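Local atomic coordinates of diaminopropionate ammonia-lyase (Escherichia coli, PDB entry 4D9I), a protein that catalyses the pyridoxal-phosphate-dependent alpha,beta-elimination of both L- and D-diaminopropionate, giving pyruvate and ammonia. Residues P46-D51 against P332-G337; K65-R70 against A207-E212; T225-Q230 against V370-S375; S315-G320 against G340-G345. All coordinates share one frame; numbering follows the deposited sequence.

How the contacts relate
Contacts 1, 2 and 3 all build on one mixed sheet, where strand 61-66 runs between strands 47-49 and 370-375. Contact 2 joins contact 3 through probable backbone hydrogen bonds, Lys65 N to Val373 O at 2.9 Å and Lys65 O to Ser375 N at 2.8 Å. Contact 1 reaches contact 3 through a probable bond of Ser336 OG to Ser375 OG, 2.6 Å. Contact 4 packs on contact 3 (Gln230 CB to Val342 CG1, 3.4 Å) but stays about 7 Å, nearest atoms, from contact 2. Contact 3 approaches the active site: the Gln230 side chain is about 11 Å from that of Asp120, the inferred proton acceptor for the L-isomer, and about 9 Å from a bound Tris molecule.

Contact 1: residues P46-D51 against P332-G337; sequences PLCALD and PRIISG
Ala49 O meets the ring of Pro332 at CD, 3.5 Å away, and also takes a weak bond from Asp51 N at 3.1 Å, which closes an inverse gamma turn centred on Leu50. No hydrogen bond crosses between 46-51 and 332-337, and what joins them is packing, mostly of apolar groups. CG of Pro332 touches two side chains, 3.8 Å from Cys48 CB and 4.0 Å from Leu50 CD2. Leu50 and the proline ring cross at a slant, and the same methyl lies 3.5 Å from Pro332 O. Beyond the proline, Ile334 reaches back toward the strand. Its CG1 is anti to the carbonyl carbon (chi1 -64°) and the chain runs on extended (chi2 168°), which carries CD1 to 3.8 Å from Cys48 SG and 4.2 Å from Leu50 CD2. Cys48 is thus touched by the proline ring at CB and by the isoleucine tip at both CB and sulfur. Strand 47-49, outermost in the mixed sheet of this chain, is bonded through Cys48 to Val64 of strand 61-66. On the other segment, the loop before helix 338-352 is tied by Ile334 to Leu324 of helix 315-325, while Arg333 reaches Asn326 of the second subunit.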
loop_
_atom_site.group_PDB
_atom_site.type_symbol
_atom_site.label_atom_id
_atom_site.label_comp_id
_atom_site.label_asym_id
_atom_site.label_seq_id
_atom_site.Cartn_x
_atom_site.Cartn_y
_atom_site.Cartn_z
ATOM N N PRO B 46 4.130 -7.443 17.226
ATOM C CA PRO B 46 5.180 -7.995 16.380
ATOM C C PRO B 46 6.343 -7.047 16.151
ATOM O O PRO B 46 6.176 -5.815 16.145
ATOM C CB PRO B 46 4.467 -8.291 15.038
ATOM C CG PRO B 46 2.994 -8.340 15.371
ATOM C CD PRO B 46 2.814 -7.427 16.564
ATOM N N LEU B 47 7.512 -7.646 15.958
ATOM C CA LEU B 47 8.665 -6.923 15.475
ATOM C C LEU B 47 8.929 -7.416 14.057
ATOM O O LEU B 47 9.444 -8.517 13.868
ATOM C CB LEU B 47 9.884 -7.205 16.352
ATOM C CG LEU B 47 11.137 -6.392 16.003
ATOM C CD1 LEU B 47 10.855 -4.912 16.240
ATOM C CD2 LEU B 47 12.323 -6.826 16.844
ATOM N N CYS B 48 8.580 -6.605 13.069
ATOM C CA CYS B 48 8.571 -7.091 11.683
ATOM C C CYS B 48 9.921 -6.839 11.020
ATOM O O CYS B 48 10.483 -5.749 11.150
ATOM C CB CYS B 48 7.450 -6.420 10.890
ATOM S SG CYS B 48 5.826 -6.464 11.688
ATOM N N ALA B 49 10.438 -7.838 10.315
ATOM C CA ALA B 49 11.696 -7.691 9.624
ATOM C C ALA B 49 11.439 -7.237 8.187
ATOM O O ALA B 49 10.910 -7.989 7.375
ATOM C CB ALA B 49 12.490 -8.997 9.660
ATOM N N LEU B 50 11.804 -6.001 7.873
ATOM C CA LEU B 50 11.590 -5.531 6.522
ATOM C C LEU B 50 12.887 -5.784 5.745
ATOM O O LEU B 50 13.595 -4.859 5.400
ATOM C CB LEU B 50 11.145 -4.057 6.496
ATOM C CG LEU B 50 9.921 -3.681 7.340
ATOM C CD1 LEU B 50 9.624 -2.195 7.172
ATOM C CD2 LEU B 50 8.666 -4.500 6.998
ATOM N N ASP B 51 13.188 -7.061 5.518
ATOM C CA ASP B 51 14.443 -7.481 4.867
ATOM C C ASP B 51 14.641 -6.909 3.461
ATOM O O ASP B 51 15.752 -6.471 3.100
ATOM C CB ASP B 51 14.549 -9.008 4.792
ATOM C CG ASP B 51 14.802 -9.666 6.150
ATOM O OD1 ASP B 51 15.013 -8.990 7.196
ATOM O OD2 ASP B 51 14.800 -10.907 6.169
ATOM N N PRO B 332 6.652 -8.067 5.200
ATOM C CA PRO B 332 5.294 -7.952 5.772
ATOM C C PRO B 332 4.782 -6.504 5.708
ATOM O O PRO B 332 5.580 -5.565 5.747
ATOM C CB PRO B 332 5.496 -8.379 7.248
ATOM C CG PRO B 332 6.926 -8.013 7.525
ATOM C CD PRO B 332 7.665 -8.326 6.241
ATOM N N ARG B 333 3.458 -6.351 5.604
ATOM C CA ARG B 333 2.784 -5.060 5.502
ATOM C C ARG B 333 2.418 -4.552 6.903
ATOM O O ARG B 333 2.049 -5.352 7.743
ATOM C CB ARG B 333 1.497 -5.260 4.696
ATOM C CG ARG B 333 0.560 -4.063 4.653
ATOM C CD ARG B 333 -0.363 -4.193 3.451
ATOM N NE ARG B 333 -1.555 -3.360 3.587
ATOM C CZ ARG B 333 -2.733 -3.843 3.973
ATOM N NH1 ARG B 333 -2.864 -5.152 4.189
ATOM N NH2 ARG B 333 -3.797 -3.065 4.064
ATOM N N ILE B 334 2.500 -3.236 7.123
ATOM C CA ILE B 334 2.252 -2.619 8.432
ATOM C C ILE B 334 1.349 -1.390 8.239
ATOM O O ILE B 334 1.598 -0.546 7.366
ATOM C CB ILE B 334 3.588 -2.205 9.125
ATOM C CG1 ILE B 334 4.455 -3.450 9.432
ATOM C CG2 ILE B 334 3.320 -1.370 10.365
ATOM C CD1 ILE B 334 5.896 -3.162 9.836
ATOM N N ILE B 335 0.282 -1.306 9.036
ATOM C CA ILE B 335 -0.648 -0.177 8.980
ATOM C C ILE B 335 -0.119 0.813 10.021
ATOM O O ILE B 335 -0.109 0.516 11.223
ATOM C CB ILE B 335 -2.100 -0.594 9.319
ATOM C CG1 ILE B 335 -2.600 -1.739 8.401
ATOM C CG2 ILE B 335 -3.029 0.608 9.274
ATOM C CD1 ILE B 335 -2.408 -1.508 6.919
ATOM N N SER B 336 0.350 1.964 9.544
ATOM C CA SER B 336 1.043 2.934 10.386
ATOM C C SER B 336 0.482 4.333 10.128
ATOM O O SER B 336 0.470 4.802 8.977
ATOM C CB SER B 336 2.546 2.915 10.067
ATOM O OG SER B 336 3.306 3.635 11.036
ATOM N N GLY B 337 0.076 5.004 11.210
ATOM C CA GLY B 337 -0.493 6.350 11.130
ATOM C C GLY B 337 0.581 7.382 10.856
ATOM O O GLY B 337 1.760 7.063 10.845
#

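Contact 2: residues K65-R70 against A207-E212; sequences KDESKR and ATLADE
Glu212 OE1 is gripped by two cations, Arg70 NH2 at 2.7 Å and Lys65 NZ at 3.0 Å. The arginine meets the carboxylate end-on, its NH1 bonding Glu212 OE2 at 3.0 Å, with the two flat groups turned 38° against each other. NH2 comes to OE1 from above the carboxylate plane, whereas the lysine uses the anti lone pair of that oxygen. Arg70 also holds Glu67 side-on: NE to Glu67 OE1 is 2.7 Å and nearly straight (173°), and NH2 to Glu67 OE2 is 2.8 Å, each on a syn lone pair. Bends at chi2 and chi3 turn the guanidinium so that both carboxylates lie at its edge. Replacing Arg70 by a methionine would probably leave the two glutamates, whose OE2 (Glu67) and OE1 (Glu212) are 4.5 Å apart, facing each other without their shared countercharge. Thr45 O also binds Lys65 NZ, and Tyr42 OH reaches Glu212 OE2. Farther out, Leu209 packs its CB 3.5 Å from Glu67 OE2, and Lys65 CE rests against Leu209 O. Together Lys65, Glu67, Arg70 and Glu212 form a buried salt-bridge network that clamps helix 208-220 onto the end of strand 61-66, and the turn that follows it, in the sheet of this fold type II enzyme.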
loop_
_atom_site.group_PDB
_atom_site.type_symbol
_atom_site.label_atom_id
_atom_site.label_comp_id
_atom_site.label_asym_id
_atom_site.label_seq_id
_atom_site.Cartn_x
_atom_site.Cartn_y
_atom_site.Cartn_z
ATOM N N LYS B 65 8.840 -2.254 15.193
ATOM C CA LYS B 65 7.946 -2.579 16.289
ATOM C C LYS B 65 6.560 -2.013 16.003
ATOM O O LYS B 65 6.367 -0.774 15.990
ATOM C CB LYS B 65 8.538 -2.021 17.598
ATOM C CG LYS B 65 7.883 -2.511 18.886
ATOM C CD LYS B 65 7.927 -4.029 19.059
ATOM C CE LYS B 65 7.489 -4.422 20.475
ATOM N NZ LYS B 65 7.139 -5.866 20.584
ATOM N N ASP B 66 5.590 -2.920 15.809
ATOM C CA ASP B 66 4.254 -2.585 15.328
ATOM C C ASP B 66 3.231 -2.462 16.465
ATOM O O ASP B 66 2.579 -3.438 16.873
ATOM C CB ASP B 66 3.795 -3.610 14.268
ATOM C CG ASP B 66 2.433 -3.291 13.693
ATOM O OD1 ASP B 66 1.893 -2.193 13.974
ATOM O OD2 ASP B 66 1.902 -4.132 12.929
ATOM N N GLU B 67 3.091 -1.236 16.955
ATOM C CA GLU B 67 2.283 -0.967 18.141
ATOM C C GLU B 67 0.817 -0.769 17.800
ATOM O O GLU B 67 0.001 -0.498 18.685
ATOM C CB GLU B 67 2.864 0.209 18.948
ATOM C CG GLU B 67 4.141 -0.169 19.708
ATOM C CD GLU B 67 3.876 -1.213 20.796
ATOM O OE1 GLU B 67 2.839 -1.121 21.498
ATOM O OE2 GLU B 67 4.692 -2.154 20.936
ATOM N N SER B 68 0.472 -0.941 16.522
ATOM C CA SER B 68 -0.936 -0.964 16.138
ATOM C C SER B 68 -1.637 -2.188 16.733
ATOM O O SER B 68 -2.878 -2.212 16.847
ATOM C CB SER B 68 -1.123 -0.942 14.612
ATOM O OG SER B 68 -0.832 -2.202 14.027
ATOM N N LYS B 69 -0.844 -3.189 17.122
ATOM C CA LYS B 69 -1.402 -4.425 17.702
ATOM C C LYS B 69 -1.570 -4.395 19.240
ATOM O O LYS B 69 -1.919 -5.396 19.855
ATOM C CB LYS B 69 -0.562 -5.631 17.297
ATOM C CG LYS B 69 -0.286 -5.733 15.797
ATOM C CD LYS B 69 -1.556 -5.822 14.973
ATOM C CE LYS B 69 -1.237 -6.444 13.621
ATOM N NZ LYS B 69 -2.191 -5.950 12.605
ATOM N N ARG B 70 -1.313 -3.258 19.843
ATOM C CA ARG B 70 -1.307 -3.154 21.323
ATOM C C ARG B 70 -2.748 -3.138 21.892
ATOM O O ARG B 70 -3.428 -2.121 21.800
ATOM C CB ARG B 70 -0.505 -1.906 21.743
ATOM C CG ARG B 70 -0.239 -1.712 23.241
ATOM C CD ARG B 70 0.575 -2.843 23.841
ATOM N NE ARG B 70 1.951 -2.902 23.332
ATOM C CZ ARG B 70 2.822 -3.846 23.656
ATOM N NH1 ARG B 70 2.441 -4.856 24.426
ATOM N NH2 ARG B 70 4.059 -3.800 23.171
ATOM N N ALA B 207 8.243 1.538 28.437
ATOM C CA ALA B 207 9.461 0.742 28.226
ATOM C C ALA B 207 9.202 -0.740 27.954
ATOM O O ALA B 207 10.108 -1.457 27.464
ATOM C CB ALA B 207 10.411 0.905 29.407
ATOM N N THR B 208 8.014 -1.213 28.312
ATOM C CA THR B 208 7.575 -2.573 27.968
ATOM C C THR B 208 7.785 -2.883 26.488
ATOM O O THR B 208 8.193 -3.985 26.159
ATOM C CB THR B 208 6.089 -2.819 28.351
ATOM O OG1 THR B 208 5.995 -2.983 29.768
ATOM C CG2 THR B 208 5.523 -4.071 27.709
ATOM N N LEU B 209 7.493 -1.919 25.613
ATOM C CA LEU B 209 7.641 -2.145 24.165
ATOM C C LEU B 209 9.102 -2.342 23.808
ATOM O O LEU B 209 9.417 -3.104 22.900
ATOM C CB LEU B 209 6.985 -1.036 23.324
ATOM C CG LEU B 209 7.668 0.326 23.144
ATOM C CD1 LEU B 209 8.603 0.306 21.952
ATOM C CD2 LEU B 209 6.627 1.437 22.993
ATOM N N ALA B 210 9.993 -1.658 24.528
ATOM C CA ALA B 210 11.423 -1.811 24.294
ATOM C C ALA B 210 11.924 -3.155 24.870
ATOM O O ALA B 210 12.719 -3.863 24.213
ATOM C CB ALA B 210 12.193 -0.641 24.900
ATOM N N ASP B 211 11.457 -3.507 26.076
ATOM C CA ASP B 211 11.778 -4.823 26.671
ATOM C C ASP B 211 11.383 -5.969 25.720
ATOM O O ASP B 211 12.193 -6.868 25.443
ATOM C CB ASP B 211 11.127 -5.003 28.047
ATOM C CG ASP B 211 11.513 -6.330 28.711
ATOM O OD1 ASP B 211 12.517 -6.344 29.432
ATOM O OD2 ASP B 211 10.838 -7.363 28.502
ATOM N N GLU B 212 10.153 -5.914 25.214
ATOM C CA GLU B 212 9.677 -6.901 24.239
ATOM C C GLU B 212 10.554 -6.955 22.998
ATOM O O GLU B 212 10.922 -8.041 22.553
ATOM C CB GLU B 212 8.242 -6.609 23.796
ATOM C CG GLU B 212 7.175 -6.839 24.850
ATOM C CD GLU B 212 5.810 -6.380 24.375
ATOM O OE1 GLU B 212 5.708 -5.984 23.171
ATOM O OE2 GLU B 212 4.839 -6.429 25.185
#

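Contact 3: residues T225-Q230 against V370-S375; sequences THVLLQ and VVLVIS
Val370 O takes two backbone donors, Thr225 N just before the strand and His226 N in it, the first in the carbonyl plane. Leu372 then bonds both ways, its N to His226 O at 3.1 Å and its O from Leu228 N at 3.1 Å; a CA-H...O contact from Val227 CA adds to Leu372 O. Farther on the strands part. A water bridges them, accepting from Ile374 N at 2.8 Å and hydrogen-bonded to Leu228 O and Gln230 OE1. These are parallel neighbours, 20° apart, inside the mixed sheet of this fold type II PLP enzyme, with strand 254-260 beyond one and 61-66 beyond the other.

Two polar side chains bond to the facing backbone. Thr225 OG1, set between its backbone N and carbonyl carbon (chi1 53°), accepts from Val370 N at 2.7 Å and shares a hydrogen bond with the edge of the His226 ring. Gln230 bends at chi2 and gives NE2 to Ile374 O at 2.9 Å; NE2 also reaches Ser339 O. A leucine in place of Gln230 would probably leave Ile374 O without this donor and the water less firmly held.

Apolar pairs form on both faces: Leu228 slants across Val371, CD1 to CG1 3.8 Å, on one, and on the other Val227 CG2 lies beside Leu372 CG at 4.0 Å.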
loop_
_atom_site.group_PDB
_atom_site.type_symbol
_atom_site.label_atom_id
_atom_site.label_comp_id
_atom_site.label_asym_id
_atom_site.label_seq_id
_atom_site.Cartn_x
_atom_site.Cartn_y
_atom_site.Cartn_z
ATOM N N THR B 225 22.127 -1.528 15.726
ATOM C CA THR B 225 23.124 -0.468 15.679
ATOM C C THR B 225 22.472 0.915 15.823
ATOM O O THR B 225 23.118 1.857 16.308
ATOM C CB THR B 225 23.892 -0.490 14.341
ATOM O OG1 THR B 225 22.944 -0.464 13.269
ATOM C CG2 THR B 225 24.762 -1.741 14.231
ATOM N N HIS B 226 21.217 1.030 15.376
ATOM C CA HIS B 226 20.474 2.297 15.352
ATOM C C HIS B 226 19.100 2.162 15.932
ATOM O O HIS B 226 18.528 1.072 15.917
ATOM C CB HIS B 226 20.300 2.791 13.909
ATOM C CG HIS B 226 21.591 3.132 13.226
ATOM N ND1 HIS B 226 22.490 2.195 12.878
ATOM C CD2 HIS B 226 22.132 4.355 12.846
ATOM C CE1 HIS B 226 23.564 2.779 12.299
ATOM N NE2 HIS B 226 23.352 4.105 12.289
ATOM N N VAL B 227 18.559 3.279 16.433
ATOM C CA VAL B 227 17.127 3.393 16.715
ATOM C C VAL B 227 16.626 4.788 16.316
ATOM O O VAL B 227 17.279 5.810 16.601
ATOM C CB VAL B 227 16.766 3.017 18.176
ATOM C CG1 VAL B 227 17.426 3.951 19.192
ATOM C CG2 VAL B 227 15.249 2.975 18.375
ATOM N N LEU B 228 15.509 4.809 15.592
ATOM C CA LEU B 228 14.829 6.043 15.270
ATOM C C LEU B 228 13.622 6.163 16.176
ATOM O O LEU B 228 12.796 5.244 16.263
ATOM C CB LEU B 228 14.435 6.112 13.786
ATOM C CG LEU B 228 15.586 6.655 12.904
ATOM C CD1 LEU B 228 16.655 5.589 12.692
ATOM C CD2 LEU B 228 15.097 7.170 11.549
ATOM N N LEU B 229 13.530 7.293 16.859
ATOM C CA LEU B 229 12.460 7.513 17.804
ATOM C C LEU B 229 11.776 8.845 17.499
ATOM O O LEU B 229 12.378 9.913 17.655
ATOM C CB LEU B 229 13.026 7.486 19.249
ATOM C CG LEU B 229 13.608 6.151 19.757
ATOM C CD1 LEU B 229 14.343 6.341 21.093
ATOM C CD2 LEU B 229 12.503 5.103 19.895
ATOM N N GLN B 230 10.520 8.783 17.077
ATOM C CA GLN B 230 9.734 9.995 16.858
ATOM C C GLN B 230 9.386 10.628 18.201
ATOM O O GLN B 230 9.148 9.916 19.174
ATOM C CB GLN B 230 8.464 9.725 16.030
ATOM C CG GLN B 230 7.477 8.703 16.597
ATOM C CD GLN B 230 7.796 7.282 16.139
ATOM O OE1 GLN B 230 8.768 6.692 16.587
ATOM N NE2 GLN B 230 6.983 6.744 15.243
ATOM N N VAL B 370 21.765 -2.235 11.591
ATOM C CA VAL B 370 20.557 -2.897 12.048
ATOM C C VAL B 370 19.678 -1.837 12.727
ATOM O O VAL B 370 20.024 -1.303 13.806
ATOM C CB VAL B 370 20.891 -4.067 12.992
ATOM C CG1 VAL B 370 19.634 -4.743 13.484
ATOM C CG2 VAL B 370 21.796 -5.082 12.281
ATOM N N VAL B 371 18.544 -1.528 12.097
ATOM C CA VAL B 371 17.822 -0.297 12.424
ATOM C C VAL B 371 16.442 -0.596 13.019
ATOM O O VAL B 371 15.571 -1.125 12.344
ATOM C CB VAL B 371 17.714 0.625 11.195
ATOM C CG1 VAL B 371 17.125 1.983 11.574
ATOM C CG2 VAL B 371 19.087 0.820 10.535
ATOM N N LEU B 372 16.287 -0.273 14.303
ATOM C CA LEU B 372 15.053 -0.441 15.017
ATOM C C LEU B 372 14.191 0.797 14.813
ATOM O O LEU B 372 14.622 1.918 15.060
ATOM C CB LEU B 372 15.331 -0.686 16.521
ATOM C CG LEU B 372 14.129 -0.722 17.479
ATOM C CD1 LEU B 372 13.101 -1.752 17.069
ATOM C CD2 LEU B 372 14.615 -0.996 18.903
ATOM N N VAL B 373 12.975 0.582 14.330
ATOM C CA VAL B 373 12.003 1.658 14.098
ATOM C C VAL B 373 10.792 1.318 14.942
ATOM O O VAL B 373 10.481 0.139 15.111
ATOM C CB VAL B 373 11.632 1.725 12.595
ATOM C CG1 VAL B 373 10.583 2.782 12.308
ATOM C CG2 VAL B 373 12.890 2.033 11.771
ATOM N N ILE B 374 10.128 2.340 15.496
ATOM C CA ILE B 374 8.893 2.126 16.219
ATOM C C ILE B 374 7.717 2.706 15.443
ATOM O O ILE B 374 7.701 3.907 15.138
ATOM C CB ILE B 374 8.929 2.743 17.647
ATOM C CG1 ILE B 374 10.257 2.458 18.368
ATOM C CG2 ILE B 374 7.695 2.304 18.431
ATOM C CD1 ILE B 374 10.564 1.000 18.726
ATOM N N SER B 375 6.755 1.849 15.108
ATOM C CA SER B 375 5.492 2.309 14.571
ATOM C C SER B 375 4.542 2.462 15.738
ATOM O O SER B 375 3.963 1.487 16.238
ATOM C CB SER B 375 4.912 1.341 13.540
ATOM O OG SER B 375 3.816 1.970 12.916
HETATM O O HOH W 1 10.441 5.065 14.847
#

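Contact 4: residues S315-G320 against G340-G345; sequences SVAALG and GAVGLG
A glycine-mediated helix packing joins segments 315-320 and 340-345, of helices 315-325 and 338-352, which cross at 91° with their axes 6.8 Å apart. Gly320 CA and Gly345 CA stand 3.6 Å apart, backbone against backbone. Neither site could take a side chain as the helices lie: a beta carbon modelled on Gly345 would collide with Val316 O, and one on Gly320 with Ala341 O. Gly345 CA instead makes a CA-H...O contact with Val316 O at 3.3 Å (141° at the hydrogen). Alanine, valine and leucine side chains complete the contact. Ala341 CB presses on Gly320 C at 3.6 Å, and Val316 swings CG1 anti to its own nitrogen (chi1 169°), laying that methyl 3.4 Å from Gly345 C. Ala317 CB meets Val342 CG2 at 3.8 Å, while Leu344 CD1 approaches Gly320 O at 4.0 Å. No conventional hydrogen bond crosses; close packing and the one CA-H...O contact join the helices. Leu344 goes on to touch Val323 and Leu324 of helix 315-325, and Ala341 meets Met321 there. Helix 338-352 also bears on the sheet, with Leu344 against Val373 of strand 370-375 and Val346 against Leu228 of strand 226-230.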
loop_
_atom_site.group_PDB
_atom_site.type_symbol
_atom_site.label_atom_id
_atom_site.label_comp_id
_atom_site.label_asym_id
_atom_site.label_seq_id
_atom_site.Cartn_x
_atom_site.Cartn_y
_atom_site.Cartn_z
ATOM N N SER B 315 5.684 15.818 4.983
ATOM C CA SER B 315 5.514 14.772 3.970
ATOM C C SER B 315 6.426 13.534 4.114
ATOM O O SER B 315 6.177 12.488 3.494
ATOM C CB SER B 315 5.671 15.383 2.570
ATOM O OG SER B 315 6.979 15.888 2.382
ATOM N N VAL B 316 7.454 13.637 4.956
ATOM C CA VAL B 316 8.293 12.489 5.292
ATOM C C VAL B 316 7.450 11.380 5.942
ATOM O O VAL B 316 7.624 10.196 5.626
ATOM C CB VAL B 316 9.458 12.908 6.229
ATOM C CG1 VAL B 316 10.179 11.690 6.796
ATOM C CG2 VAL B 316 10.446 13.792 5.482
ATOM N N ALA B 317 6.538 11.788 6.833
ATOM C CA ALA B 317 5.653 10.877 7.551
ATOM C C ALA B 317 4.699 10.205 6.574
ATOM O O ALA B 317 4.559 8.988 6.594
ATOM C CB ALA B 317 4.890 11.627 8.660
ATOM N N ALA B 318 4.098 11.000 5.687
ATOM C CA ALA B 318 3.240 10.472 4.614
ATOM C C ALA B 318 3.949 9.384 3.787
ATOM O O ALA B 318 3.383 8.327 3.557
ATOM C CB ALA B 318 2.741 11.591 3.724
ATOM N N LEU B 319 5.179 9.655 3.349
ATOM C CA LEU B 319 5.998 8.685 2.618
ATOM C C LEU B 319 6.174 7.385 3.429
ATOM O O LEU B 319 5.970 6.301 2.917
ATOM C CB LEU B 319 7.358 9.304 2.303
ATOM C CG LEU B 319 8.450 8.430 1.660
ATOM C CD1 LEU B 319 7.976 7.942 0.295
ATOM C CD2 LEU B 319 9.729 9.252 1.513
ATOM N N GLY B 320 6.514 7.520 4.705
ATOM C CA GLY B 320 6.582 6.366 5.600
ATOM C C GLY B 320 5.301 5.536 5.668
ATOM O O GLY B 320 5.353 4.317 5.637
ATOM N N GLY B 340 3.047 7.461 13.579
ATOM C CA GLY B 340 3.624 6.132 13.686
ATOM C C GLY B 340 4.726 5.862 12.673
ATOM O O GLY B 340 5.645 5.103 12.954
ATOM N N ALA B 341 4.624 6.498 11.502
ATOM C CA ALA B 341 5.423 6.120 10.340
ATOM C C ALA B 341 6.656 6.983 10.054
ATOM O O ALA B 341 7.457 6.636 9.190
ATOM C CB ALA B 341 4.530 6.046 9.096
ATOM N N VAL B 342 6.835 8.064 10.808
ATOM C CA VAL B 342 7.794 9.106 10.456
ATOM C C VAL B 342 9.252 8.658 10.568
ATOM O O VAL B 342 10.084 9.126 9.800
ATOM C CB VAL B 342 7.536 10.435 11.223
ATOM C CG1 VAL B 342 7.947 10.334 12.689
ATOM C CG2 VAL B 342 8.243 11.599 10.549
ATOM N N GLY B 343 9.557 7.777 11.520
ATOM C CA GLY B 343 10.907 7.231 11.644
ATOM C C GLY B 343 11.252 6.472 10.371
ATOM O O GLY B 343 12.296 6.722 9.735
ATOM N N LEU B 344 10.381 5.546 9.984
ATOM C CA LEU B 344 10.546 4.822 8.714
ATOM C C LEU B 344 10.559 5.771 7.515
ATOM O O LEU B 344 11.330 5.590 6.554
ATOM C CB LEU B 344 9.449 3.755 8.538
ATOM C CG LEU B 344 9.600 2.710 7.428
ATOM C CD1 LEU B 344 9.241 3.290 6.065
ATOM C CD2 LEU B 344 10.997 2.082 7.412
ATOM N N GLY B 345 9.734 6.804 7.575
ATOM C CA GLY B 345 9.740 7.801 6.519
ATOM C C GLY B 345 11.103 8.417 6.306
ATOM O O GLY B 345 11.488 8.660 5.166
#